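PDB 3K9C: transcriptional regulator, LacI family protein, which probably binds DNA at regulatory sites to control transcription, with a periplasmic-binding-protein-like core that in LacI-family relatives senses small-molecule effectors. Local coordinates for residues Ser216-Asp221 with Gln232-Ser237. Numbering follows the deposited sequence.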
loop_
_atom_site.group_PDB
_atom_site.type_symbol
_atom_site.label_atom_id
_atom_site.label_comp_id
_atom_site.label_asym_id
_atom_site.label_seq_id
_atom_site.Cartn_x
_atom_site.Cartn_y
_atom_site.Cartn_z
ATOM N N SER B 216 -0.918 20.929 -14.490
ATOM C CA SER B 216 -0.145 20.723 -13.269
ATOM C C SER B 216 -1.001 19.962 -12.262
ATOM O O SER B 216 -2.225 20.114 -12.221
ATOM C CB SER B 216 0.299 22.058 -12.666
ATOM O OG SER B 216 1.373 22.624 -13.401
ATOM N N VAL B 217 -0.353 19.139 -11.450
ATOM C CA VAL B 217 -1.053 18.339 -10.463
ATOM C C VAL B 217 -0.328 18.399 -9.127
ATOM O O VAL B 217 0.895 18.341 -9.085
ATOM C CB VAL B 217 -1.130 16.843 -10.907
ATOM C CG1 VAL B 217 -1.942 16.026 -9.893
ATOM C CG2 VAL B 217 -1.746 16.745 -12.291
ATOM N N VAL B 218 -1.093 18.510 -8.045
ATOM C CA VAL B 218 -0.545 18.541 -6.691
ATOM C C VAL B 218 -1.268 17.488 -5.837
ATOM O O VAL B 218 -2.502 17.374 -5.885
ATOM C CB VAL B 218 -0.755 19.910 -6.013
ATOM C CG1 VAL B 218 -0.217 19.859 -4.599
ATOM C CG2 VAL B 218 -0.063 20.997 -6.803
ATOM N N GLY B 219 -0.505 16.730 -5.057
ATOM C CA GLY B 219 -1.103 15.724 -4.200
ATOM C C GLY B 219 -1.088 16.199 -2.763
ATOM O O GLY B 219 -0.960 17.392 -2.503
ATOM N N TYR B 220 -1.221 15.268 -1.823
ATOM C CA TYR B 220 -1.200 15.612 -0.415
ATOM C C TYR B 220 -0.802 14.371 0.385
ATOM O O TYR B 220 -1.279 13.268 0.103
ATOM C CB TYR B 220 -2.584 16.130 0.020
ATOM C CG TYR B 220 -2.560 17.096 1.183
ATOM C CD1 TYR B 220 -2.869 18.449 1.002
ATOM C CD2 TYR B 220 -2.241 16.662 2.469
ATOM C CE1 TYR B 220 -2.862 19.344 2.080
ATOM C CE2 TYR B 220 -2.226 17.544 3.546
ATOM C CZ TYR B 220 -2.536 18.880 3.344
ATOM O OH TYR B 220 -2.490 19.758 4.401
ATOM N N ASP B 221 0.095 14.581 1.355
ATOM C CA ASP B 221 0.640 13.567 2.277
ATOM C C ASP B 221 2.146 13.317 2.160
ATOM O O ASP B 221 2.800 13.013 3.160
ATOM C CB ASP B 221 -0.059 12.200 2.130
ATOM C CG ASP B 221 -1.487 12.206 2.650
ATOM O OD1 ASP B 221 -1.862 13.140 3.392
ATOM O OD2 ASP B 221 -2.230 11.261 2.321
ATOM N N GLN B 232 7.486 11.449 -9.348
ATOM C CA GLN B 232 7.949 12.778 -8.929
ATOM C C GLN B 232 6.799 13.773 -8.751
ATOM O O GLN B 232 6.754 14.824 -9.386
ATOM C CB GLN B 232 8.975 13.324 -9.933
ATOM C CG GLN B 232 9.134 12.492 -11.207
ATOM C CD GLN B 232 10.068 13.136 -12.222
ATOM O OE1 GLN B 232 11.247 13.390 -11.939
ATOM N NE2 GLN B 232 9.544 13.404 -13.413
HETATM N N MSE B 233 5.897 13.436 -7.838
HETATM C CA MSE B 233 4.715 14.236 -7.554
HETATM C C MSE B 233 4.889 15.389 -6.564
HETATM O O MSE B 233 5.378 15.205 -5.444
HETATM C CB MSE B 233 3.626 13.294 -7.050
HETATM C CG MSE B 233 2.244 13.877 -6.940
HETATM SE SE MSE B 233 1.234 12.573 -5.946
HETATM C CE MSE B 233 0.940 11.332 -7.399
ATOM N N THR B 234 4.501 16.586 -6.999
ATOM C CA THR B 234 4.544 17.767 -6.142
ATOM C C THR B 234 3.421 17.475 -5.154
ATOM O O THR B 234 2.319 17.079 -5.560
ATOM C CB THR B 234 4.229 19.057 -6.940
ATOM O OG1 THR B 234 5.298 19.318 -7.852
ATOM C CG2 THR B 234 4.049 20.249 -6.010
ATOM N N THR B 235 3.690 17.662 -3.867
ATOM C CA THR B 235 2.704 17.340 -2.845
ATOM C C THR B 235 2.888 18.172 -1.581
ATOM O O THR B 235 3.824 18.959 -1.476
ATOM C CB THR B 235 2.818 15.840 -2.473
ATOM O OG1 THR B 235 1.726 15.457 -1.638
ATOM C CG2 THR B 235 4.120 15.578 -1.732
ATOM N N ILE B 236 1.989 17.978 -0.625
ATOM C CA ILE B 236 2.036 18.686 0.643
ATOM C C ILE B 236 2.344 17.707 1.764
ATOM O O ILE B 236 1.577 16.767 2.006
ATOM C CB ILE B 236 0.694 19.376 0.934
ATOM C CG1 ILE B 236 0.464 20.480 -0.094
ATOM C CG2 ILE B 236 0.688 19.937 2.339
ATOM C CD1 ILE B 236 -0.924 20.992 -0.091
ATOM N N SER B 237 3.466 17.921 2.445
ATOM C CA SER B 237 3.858 17.039 3.535
ATOM C C SER B 237 3.180 17.375 4.844
ATOM O O SER B 237 2.936 18.540 5.152
ATOM C CB SER B 237 5.371 17.079 3.752
ATOM O OG SER B 237 5.714 16.449 4.977
#
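Tyr220 lays one face of its ring against Ile236: the CB of Ile236 lies 3.8 Å from the centroid of the Tyr220 ring and 15° off its normal, a CH-pi contact displaced toward the rim. Ile236 CD1 reaches Tyr220 CE1 at 3.3 Å, while Ile236 CG2 sits 3.5 Å from Tyr220 CZ. With chi1 of Ile236 at -66°, CG1 is anti to the carbonyl carbon and CG2 anti to the backbone N, which sets CG2 beneath the ring, while CG1 carries CD1 out past the rim, beside the ring's CD1-CE1 edge. The same ring makes a cation-pi contact with Arg143. Trimming Tyr220 to an alanine would probably leave a gap over Ile236 and deprive Arg143 of its aromatic partner.

Two backbone bonds join the loop after strand 216-218 to Thr234, just before strand 235-237, and to Ile236 within it. Gly219 N donates to Thr234 O over 2.9 Å, nearly straight at 165° and in the carbonyl plane; Asp221 N donates to Ile236 O at 2.7 Å, with the donor tilted from that plane. Thr235 OG1 lies 3.0 Å from Tyr220 N, at an angle too poor for a hydrogen bond; it bonds Asp194 OD1 instead. A CB on Gly219 would run into the selenium of selenomethionine Met233.

Farther out, Gln238 holds Asp221 OD1, while OD2 bonds a glycerol, probably from the crystallisation liquor. Thr274 OG1 links the segments by bonding both Val217 O and Thr234 N, and Ala117 of helix 110-123 packs on Val218 and Ile236.

Strand 216-218 edges the parallel four-stranded sheet, whereas strand 235-237 edges the mixed seven-stranded one. The contact therefore joins the margins of two sheets, in keeping with the two-lobed periplasmic-binding-protein-like fold of LacI-family regulators, whose chain crosses between the lobes more than once.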